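Local coordinates for 7,8-dihydro-6-hydroxymethylpterin pyrophosphokinase-dihydropteroate synthase (Plasmodium falciparum, PDB 6JWS), which probably catalyses two successive steps of folate biosynthesis, ATP-dependent pyrophosphorylation of 6-hydroxymethyl-7,8-dihydropterin and condensation of the resulting pterin diphosphate with 4-aminobenzoate, at residues L34-H39 / K519-Y524; L45-N50 / V563-P568. The protein carries 1 engineered substitution. All coordinates share one frame; numbering follows the deposited sequence.

Overall arrangement
Contacts 1 and 2 lie side by side where the kinase part of the chain meets the synthase TIM barrel. In both, the consecutive helix 30-44 and strand 46-57 of the kinase part meet chain segments that lead into strands 525-529 and 572-575 of the barrel, away from the strand ends where barrel enzymes carry their catalytic residues. The centres of contacts 1 and 2 lie about 11 Å apart, and packing joins them: Leu38 O meets Ile48 CD1 at 3.4 Å, and Phe523 CD1 meets Pro568 CD at 3.6 Å. Calcium binds within contact 2, about 9 Å from the His39 side chain of contact 1. Neither contact includes residues of the ATP pocket.

Contact 1. Residues L34-H39 / K519-Y524; sequences LETALH and KKNKFY
His39 and Asn521 mark the closest backbone approach, with their CA atoms 6.5 Å apart, where helix 30-44 of the kinase domain meets an irregular segment that runs directly into strand 525-529 of the TIM barrel. The helix presents Glu35, Leu38 and His39 to this inter-domain seam, while the partner supplies mainly backbone carbonyls and a single aromatic ring.

The His39 imidazole is the wedge. With CG anti to the carbonyl carbon (chi1 -68°), its ring enters between the 519-522 backbone and Phe523. One face has Lys520 O lying 3.0 Å above its plane, toward the rim, a position that gives no hydrogen bond to ND1, and Asn521 CA lies over the same face. Asn521 OD1, buried without a polar partner in the model, rests 3.6 Å from His39 CD2. The ring of Phe523 lies over the opposite face, near parallel (9°) but slid so far aside, centroids 4.3 Å apart, that the two barely overlap. That ring is met elsewhere by Leu38, whose CB lies 4.1 Å from CZ of Phe523 and whose side chain runs at about a right angle to it.

Glu35 passes its carboxylate beside CD2 of Phe523, the two planes 57° apart. Its OE2 forms a salt bridge with Arg571 and a hydrogen bond with Tyr570, so both partners hold the acid against the barrel side of the seam. OE1 of Glu35 instead accepts a hydrogen bond from a water at 2.9 Å, and that water in turn accepts one from Phe523 N at 3.0 Å.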
ATOM      1  N   LEU B  34     -23.844 -27.356   5.060  1.00 27.48           N
ATOM      2  CA  LEU B  34     -22.662 -28.194   4.914  1.00 27.59           C
ATOM      3  C   LEU B  34     -22.196 -28.730   6.268  1.00 26.26           C
ATOM      4  O   LEU B  34     -21.744 -29.874   6.358  1.00 24.90           O
ATOM      5  CB  LEU B  34     -21.571 -27.450   4.135  1.00 28.85           C
ATOM      6  CG  LEU B  34     -21.905 -27.185   2.666  1.00 29.80           C
ATOM      7  CD1 LEU B  34     -21.018 -26.093   2.079  1.00 29.51           C
ATOM      8  CD2 LEU B  34     -21.806 -28.464   1.845  1.00 30.06           C
ATOM      9  N   GLU B  35     -22.366 -27.936   7.331  1.00 25.45           N
ATOM     10  CA  GLU B  35     -21.986 -28.418   8.655  1.00 28.93           C
ATOM     11  C   GLU B  35     -22.961 -29.481   9.187  1.00 29.42           C
ATOM     12  O   GLU B  35     -22.557 -30.392   9.909  1.00 29.28           O
ATOM     13  CB  GLU B  35     -21.742 -27.260   9.629  1.00 29.34           C
ATOM     14  CG  GLU B  35     -20.556 -26.394   9.236  1.00 29.04           C
ATOM     15  CD  GLU B  35     -19.911 -25.496  10.282  1.00 30.44           C
ATOM     16  OE1 GLU B  35     -20.623 -25.014  11.202  1.00 31.21           O
ATOM     17  OE2 GLU B  35     -18.683 -25.274  10.170  1.00 30.85           O
ATOM     18  N   THR B  36     -24.248 -29.366   8.837  1.00 29.84           N
ATOM     19  CA  THR B  36     -25.246 -30.376   9.176  1.00 30.09           C
ATOM     20  C   THR B  36     -24.838 -31.718   8.560  1.00 29.77           C
ATOM     21  O   THR B  36     -24.830 -32.743   9.241  1.00 29.10           O
ATOM     22  CB  THR B  36     -26.658 -29.922   8.755  1.00 31.46           C
ATOM     23  OG1 THR B  36     -27.023 -28.721   9.445  1.00 29.52           O
ATOM     24  CG2 THR B  36     -27.719 -30.986   8.946  1.00 32.17           C
ATOM     25  N   ALA B  37     -24.463 -31.695   7.272  1.00 29.30           N
ATOM     26  CA  ALA B  37     -23.973 -32.888   6.594  1.00 27.32           C
ATOM     27  C   ALA B  37     -22.693 -33.400   7.245  1.00 27.08           C
ATOM     28  O   ALA B  37     -22.530 -34.613   7.363  1.00 29.84           O
ATOM     29  CB  ALA B  37     -23.789 -32.639   5.113  1.00 27.88           C
ATOM     30  N   LEU B  38     -21.791 -32.499   7.673  1.00 27.59           N
ATOM     31  CA  LEU B  38     -20.579 -32.954   8.358  1.00 27.58           C
ATOM     32  C   LEU B  38     -20.951 -33.758   9.599  1.00 27.61           C
ATOM     33  O   LEU B  38     -20.372 -34.813   9.835  1.00 30.15           O
ATOM     34  CB  LEU B  38     -19.673 -31.792   8.780  1.00 27.39           C
ATOM     35  CG  LEU B  38     -18.804 -31.158   7.692  1.00 28.97           C
ATOM     36  CD1 LEU B  38     -18.052 -29.959   8.259  1.00 29.04           C
ATOM     37  CD2 LEU B  38     -17.825 -32.158   7.108  1.00 26.83           C
ATOM     38  N   HIS B  39     -21.881 -33.226  10.402  1.00 28.63           N
ATOM     39  CA  HIS B  39     -22.355 -33.906  11.596  1.00 30.82           C
ATOM     40  C   HIS B  39     -22.919 -35.281  11.248  1.00 29.60           C
ATOM     41  O   HIS B  39     -22.555 -36.268  11.874  1.00 32.80           O
ATOM     42  CB  HIS B  39     -23.415 -33.071  12.318  1.00 32.56           C
ATOM     43  CG  HIS B  39     -22.881 -31.826  12.932  1.00 39.18           C
ATOM     44  ND1 HIS B  39     -21.830 -31.841  13.839  1.00 40.07           N
ATOM     45  CD2 HIS B  39     -23.285 -30.537  12.826  1.00 39.53           C
ATOM     46  CE1 HIS B  39     -21.593 -30.608  14.238  1.00 42.26           C
ATOM     47  NE2 HIS B  39     -22.466 -29.788  13.621  1.00 40.94           N
ATOM     48  N   LYS B 519     -19.747 -29.814  18.814  1.00 42.03           N
ATOM     49  CA  LYS B 519     -20.905 -30.394  19.472  1.00 47.20           C
ATOM     50  C   LYS B 519     -21.699 -31.194  18.441  1.00 50.18           C
ATOM     51  O   LYS B 519     -21.272 -31.328  17.298  1.00 54.56           O
ATOM     52  CB  LYS B 519     -21.753 -29.295  20.114  1.00 48.61           C
ATOM     53  CG  LYS B 519     -21.155 -28.654  21.355  1.00 49.98           C
ATOM     54  CD  LYS B 519     -22.204 -28.183  22.340  1.00 54.89           C
ATOM     55  CE  LYS B 519     -23.038 -27.018  21.848  1.00 56.34           C
ATOM     56  NZ  LYS B 519     -22.610 -25.749  22.483  1.00 62.62           N
ATOM     57  N   LYS B 520     -22.859 -31.709  18.856  1.00 55.32           N
ATOM     58  CA  LYS B 520     -23.725 -32.517  18.008  1.00 60.74           C
ATOM     59  C   LYS B 520     -24.121 -31.749  16.745  1.00 59.22           C
ATOM     60  O   LYS B 520     -24.196 -32.338  15.669  1.00 59.20           O
ATOM     61  CB  LYS B 520     -24.949 -33.008  18.796  1.00 70.21           C
ATOM     62  CG  LYS B 520     -24.746 -34.275  19.626  1.00 75.95           C
ATOM     63  CD  LYS B 520     -25.931 -34.639  20.516  1.00 83.06           C
ATOM     64  CE  LYS B 520     -25.642 -34.608  22.007  1.00 86.48           C
ATOM     65  NZ  LYS B 520     -25.391 -33.239  22.513  1.00 91.01           N
ATOM     66  N   ASN B 521     -24.357 -30.437  16.878  1.00 59.16           N
ATOM     67  CA  ASN B 521     -24.841 -29.619  15.773  1.00 57.21           C
ATOM     68  C   ASN B 521     -23.939 -28.396  15.546  1.00 53.09           C
ATOM     69  O   ASN B 521     -23.932 -27.820  14.455  1.00 60.88           O
ATOM     70  CB  ASN B 521     -26.334 -29.291  15.920  1.00 56.67           C
ATOM     71  CG  ASN B 521     -26.996 -28.840  14.630  1.00 57.79           C
ATOM     72  OD1 ASN B 521     -26.640 -29.290  13.539  1.00 53.57           O
ATOM     73  ND2 ASN B 521     -27.984 -27.961  14.740  1.00 60.75           N
ATOM     74  N   LYS B 522     -23.133 -28.035  16.552  1.00 40.72           N
ATOM     75  CA  LYS B 522     -22.346 -26.811  16.502  1.00 34.23           C
ATOM     76  C   LYS B 522     -20.878 -27.130  16.235  1.00 27.19           C
ATOM     77  O   LYS B 522     -20.343 -28.106  16.755  1.00 23.70           O
ATOM     78  CB  LYS B 522     -22.417 -26.080  17.847  1.00 35.42           C
ATOM     79  CG  LYS B 522     -23.464 -24.987  17.938  1.00 38.95           C
ATOM     80  CD  LYS B 522     -23.154 -23.806  17.052  1.00 42.46           C
ATOM     81  CE  LYS B 522     -22.468 -22.669  17.777  1.00 43.24           C
ATOM     82  NZ  LYS B 522     -23.367 -22.000  18.748  1.00 43.86           N
ATOM     83  N   PHE B 523     -20.237 -26.260  15.449  1.00 23.16           N
ATOM     84  CA  PHE B 523     -18.788 -26.155  15.417  1.00 21.20           C
ATOM     85  C   PHE B 523     -18.403 -24.772  15.929  1.00 20.21           C
ATOM     86  O   PHE B 523     -19.168 -23.821  15.775  1.00 19.10           O
ATOM     87  CB  PHE B 523     -18.234 -26.398  14.011  1.00 20.54           C
ATOM     88  CG  PHE B 523     -18.385 -27.800  13.474  1.00 21.59           C
ATOM     89  CD1 PHE B 523     -17.462 -28.787  13.781  1.00 21.69           C
ATOM     90  CD2 PHE B 523     -19.430 -28.126  12.617  1.00 22.76           C
ATOM     91  CE1 PHE B 523     -17.596 -30.072  13.279  1.00 21.60           C
ATOM     92  CE2 PHE B 523     -19.562 -29.408  12.112  1.00 21.66           C
ATOM     93  CZ  PHE B 523     -18.643 -30.378  12.441  1.00 21.70           C
ATOM     94  N   TYR B 524     -17.221 -24.681  16.556  1.00 19.22           N
ATOM     95  CA  TYR B 524     -16.680 -23.385  16.935  1.00 19.19           C
ATOM     96  C   TYR B 524     -15.332 -23.144  16.262  1.00 17.93           C
ATOM     97  O   TYR B 524     -14.551 -24.073  16.052  1.00 17.43           O
ATOM     98  CB  TYR B 524     -16.524 -23.254  18.452  1.00 20.83           C
ATOM     99  CG  TYR B 524     -17.809 -23.389  19.222  1.00 21.49           C
ATOM    100  CD1 TYR B 524     -18.610 -22.286  19.469  1.00 23.71           C
ATOM    101  CD2 TYR B 524     -18.220 -24.619  19.715  1.00 23.44           C
ATOM    102  CE1 TYR B 524     -19.786 -22.388  20.198  1.00 23.93           C
ATOM    103  CE2 TYR B 524     -19.395 -24.745  20.447  1.00 25.11           C
ATOM    104  CZ  TYR B 524     -20.184 -23.625  20.679  1.00 25.55           C
ATOM    105  OH  TYR B 524     -21.343 -23.743  21.388  1.00 26.94           O
TER
HETATM  106  O   HOH W   1     -21.908 -24.448  13.689  1.00 34.11           O

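Contact 2. Residues L45-N50 / V563-P568; sequences LGKIIN and VLNGIP. With CA (calcium ion), chain L.
The backbones of Ile49 and Leu564 come together, their CA atoms 4.3 Å apart, where strand 46-57 of the kinase sheet runs past the C-terminal end of helix 547-564 in the synthase TIM barrel. That helix closes in a Schellman motif with Gly566, at positive phi, as its C-prime residue.

No conventional hydrogen bond crosses directly between the segments; the backbones meet instead through a reciprocal pair of CA-H...O contacts. Ile49 CA points at Leu564 O with an angle of 149° at the hydrogen, and Leu564 CA approaches Ile49 O at 3.4 Å with 162°. Alongside, Ile48 O reaches Gly566 CA at 3.4 Å, an approach made possible where no side chain projects. The strand is itself distorted here, since Ile49 and Asn50 both face Val169 in a classic beta bulge.

Apolar contact is modest: Leu564 CD1 returns to within 4.2 Å of Ile49 CB. Separately, Val563 CG1 rests against Asn50 OD1, whose hydrogen-bond partner is Arg569, while ND2 of the same amide bonds to Tyr110.

Water carries the one polar link. Lys47 runs out extended, CG anti to its backbone nitrogen (chi1 -177°), and bends only at its end; NZ donates to a water 3.0 Å away, which donates in turn to Asn565 OD1 at 2.6 Å. The amide nitrogen of Asn565 is held by the carbonyls of Ile104 and Phe561.

A calcium ion sits at the start of the strand. Two waters are among its ligands, and the backbone O of Glu42 and OE1 of Glu99 bind the same ion as the backbone O of Gly46, which lies 2.5 Å from the metal.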
ATOM      1  N   LEU B  45     -21.251 -42.433   9.490  1.00 33.02           N
ATOM      2  CA  LEU B  45     -20.291 -43.004   8.551  1.00 29.99           C
ATOM      3  C   LEU B  45     -18.954 -43.353   9.194  1.00 28.18           C
ATOM      4  O   LEU B  45     -18.273 -44.246   8.713  1.00 33.50           O
ATOM      5  CB  LEU B  45     -20.084 -42.067   7.354  1.00 30.54           C
ATOM      6  CG  LEU B  45     -21.287 -41.925   6.425  1.00 30.89           C
ATOM      7  CD1 LEU B  45     -20.939 -41.028   5.238  1.00 30.72           C
ATOM      8  CD2 LEU B  45     -21.738 -43.302   5.949  1.00 31.25           C
ATOM      9  N   GLY B  46     -18.535 -42.629  10.233  1.00 27.50           N
ATOM     10  CA  GLY B  46     -17.223 -42.888  10.809  1.00 26.44           C
ATOM     11  C   GLY B  46     -16.591 -41.629  11.403  1.00 28.35           C
ATOM     12  O   GLY B  46     -17.263 -40.815  12.038  1.00 28.90           O
ATOM     13  N   LYS B  47     -15.285 -41.471  11.185  1.00 27.61           N
ATOM     14  CA  LYS B  47     -14.600 -40.322  11.740  1.00 26.58           C
ATOM     15  C   LYS B  47     -14.028 -39.413  10.649  1.00 24.09           C
ATOM     16  O   LYS B  47     -13.187 -39.846   9.860  1.00 22.79           O
ATOM     17  CB  LYS B  47     -13.486 -40.786  12.680  1.00 27.45           C
ATOM     18  CG  LYS B  47     -12.787 -39.614  13.341  1.00 27.86           C
ATOM     19  CD  LYS B  47     -11.695 -39.943  14.314  1.00 30.18           C
ATOM     20  CE  LYS B  47     -11.586 -38.763  15.256  1.00 33.04           C
ATOM     21  NZ  LYS B  47     -10.194 -38.586  15.700  1.00 40.95           N
ATOM     22  N   ILE B  48     -14.417 -38.130  10.685  1.00 21.32           N
ATOM     23  CA  ILE B  48     -13.803 -37.114   9.842  1.00 22.05           C
ATOM     24  C   ILE B  48     -12.382 -36.818  10.321  1.00 21.81           C
ATOM     25  O   ILE B  48     -12.180 -36.367  11.446  1.00 22.41           O
ATOM     26  CB  ILE B  48     -14.662 -35.836   9.809  1.00 23.30           C
ATOM     27  CG1 ILE B  48     -16.049 -36.130   9.236  1.00 22.69           C
ATOM     28  CG2 ILE B  48     -13.941 -34.739   9.028  1.00 21.95           C
ATOM     29  CD1 ILE B  48     -17.043 -34.999   9.392  1.00 24.92           C
ATOM     30  N   ILE B  49     -11.400 -37.045   9.443  1.00 19.91           N
ATOM     31  CA  ILE B  49     -10.001 -36.892   9.801  1.00 17.17           C
ATOM     32  C   ILE B  49      -9.317 -35.904   8.860  1.00 17.18           C
ATOM     33  O   ILE B  49      -8.103 -35.744   8.957  1.00 17.29           O
ATOM     34  CB  ILE B  49      -9.260 -38.246   9.780  1.00 18.33           C
ATOM     35  CG1 ILE B  49      -9.451 -38.972   8.447  1.00 17.28           C
ATOM     36  CG2 ILE B  49      -9.622 -39.128  10.970  1.00 17.75           C
ATOM     37  CD1 ILE B  49      -8.562 -40.175   8.293  1.00 16.78           C
ATOM     38  N   ASN B  50     -10.070 -35.284   7.931  1.00 16.38           N
ATOM     39  CA  ASN B  50      -9.532 -34.237   7.076  1.00 15.90           C
ATOM     40  C   ASN B  50     -10.677 -33.430   6.457  1.00 16.13           C
ATOM     41  O   ASN B  50     -11.778 -33.937   6.293  1.00 17.52           O
ATOM     42  CB  ASN B  50      -8.491 -34.765   6.075  1.00 15.80           C
ATOM     43  CG  ASN B  50      -7.474 -33.707   5.692  1.00 16.42           C
ATOM     44  OD1 ASN B  50      -7.705 -32.505   5.876  1.00 16.50           O
ATOM     45  ND2 ASN B  50      -6.350 -34.133   5.152  1.00 15.56           N
ATOM     46  N   VAL B 563      -7.182 -30.602  12.411  1.00 12.40           N
ATOM     47  CA  VAL B 563      -7.922 -31.111  11.269  1.00 14.34           C
ATOM     48  C   VAL B 563      -8.011 -32.644  11.332  1.00 14.89           C
ATOM     49  O   VAL B 563      -9.056 -33.215  11.018  1.00 14.47           O
ATOM     50  CB  VAL B 563      -7.324 -30.564   9.951  1.00 14.94           C
ATOM     51  CG1 VAL B 563      -7.541 -31.481   8.767  1.00 15.23           C
ATOM     52  CG2 VAL B 563      -7.802 -29.142   9.652  1.00 13.97           C
ATOM     53  N   LEU B 564      -6.932 -33.309  11.775  1.00 14.97           N
ATOM     54  CA  LEU B 564      -6.966 -34.753  11.973  1.00 16.01           C
ATOM     55  C   LEU B 564      -8.082 -35.108  12.956  1.00 16.60           C
ATOM     56  O   LEU B 564      -8.637 -36.196  12.915  1.00 17.56           O
ATOM     57  CB  LEU B 564      -5.620 -35.197  12.548  1.00 16.42           C
ATOM     58  CG  LEU B 564      -5.472 -36.690  12.863  1.00 17.27           C
ATOM     59  CD1 LEU B 564      -5.574 -37.544  11.592  1.00 16.35           C
ATOM     60  CD2 LEU B 564      -4.120 -36.939  13.534  1.00 16.11           C
ATOM     61  N   ASN B 565      -8.420 -34.167  13.839  1.00 14.90           N
ATOM     62  CA  ASN B 565      -9.344 -34.476  14.913  1.00 15.35           C
ATOM     63  C   ASN B 565     -10.728 -33.952  14.549  1.00 14.67           C
ATOM     64  O   ASN B 565     -11.582 -33.813  15.416  1.00 14.71           O
ATOM     65  CB  ASN B 565      -8.773 -34.025  16.266  1.00 15.27           C
ATOM     66  CG  ASN B 565      -7.766 -35.028  16.784  1.00 16.00           C
ATOM     67  OD1 ASN B 565      -8.169 -36.066  17.321  1.00 18.72           O
ATOM     68  ND2 ASN B 565      -6.476 -34.756  16.611  1.00 13.93           N
ATOM     69  N   GLY B 566     -10.897 -33.598  13.268  1.00 13.84           N
ATOM     70  CA  GLY B 566     -12.193 -33.252  12.714  1.00 13.61           C
ATOM     71  C   GLY B 566     -12.615 -31.812  12.962  1.00 13.80           C
ATOM     72  O   GLY B 566     -13.794 -31.492  12.853  1.00 14.52           O
ATOM     73  N   ILE B 567     -11.666 -30.929  13.300  1.00 14.58           N
ATOM     74  CA  ILE B 567     -11.987 -29.508  13.301  1.00 13.77           C
ATOM     75  C   ILE B 567     -11.972 -29.037  11.846  1.00 13.28           C
ATOM     76  O   ILE B 567     -11.004 -29.266  11.134  1.00 12.44           O
ATOM     77  CB  ILE B 567     -11.023 -28.703  14.195  1.00 14.58           C
ATOM     78  CG1 ILE B 567     -11.006 -29.246  15.633  1.00 15.40           C
ATOM     79  CG2 ILE B 567     -11.358 -27.210  14.149  1.00 13.73           C
ATOM     80  CD1 ILE B 567     -12.390 -29.418  16.250  1.00 14.68           C
ATOM     81  N   PRO B 568     -13.085 -28.480  11.322  1.00 13.52           N
ATOM     82  CA  PRO B 568     -13.131 -28.059   9.919  1.00 12.71           C
ATOM     83  C   PRO B 568     -12.011 -27.050   9.640  1.00 12.37           C
ATOM     84  O   PRO B 568     -11.827 -26.110  10.411  1.00 11.39           O
ATOM     85  CB  PRO B 568     -14.502 -27.378   9.793  1.00 13.09           C
ATOM     86  CG  PRO B 568     -15.338 -27.934  10.946  1.00 13.48           C
ATOM     87  CD  PRO B 568     -14.353 -28.259  12.049  1.00 13.50           C
TER
HETATM   88 CA    CA L 804     -18.088 -40.572  14.358  1.00 35.75          CA
HETATM   89  O   HOH W   2     -10.648 -36.547  17.809  1.00 17.97           O
HETATM   90  O   HOH W   3     -16.318 -41.750  14.532  1.00 27.62           O
HETATM   91  O   HOH W   4     -19.070 -42.764  14.731  1.00 30.04           O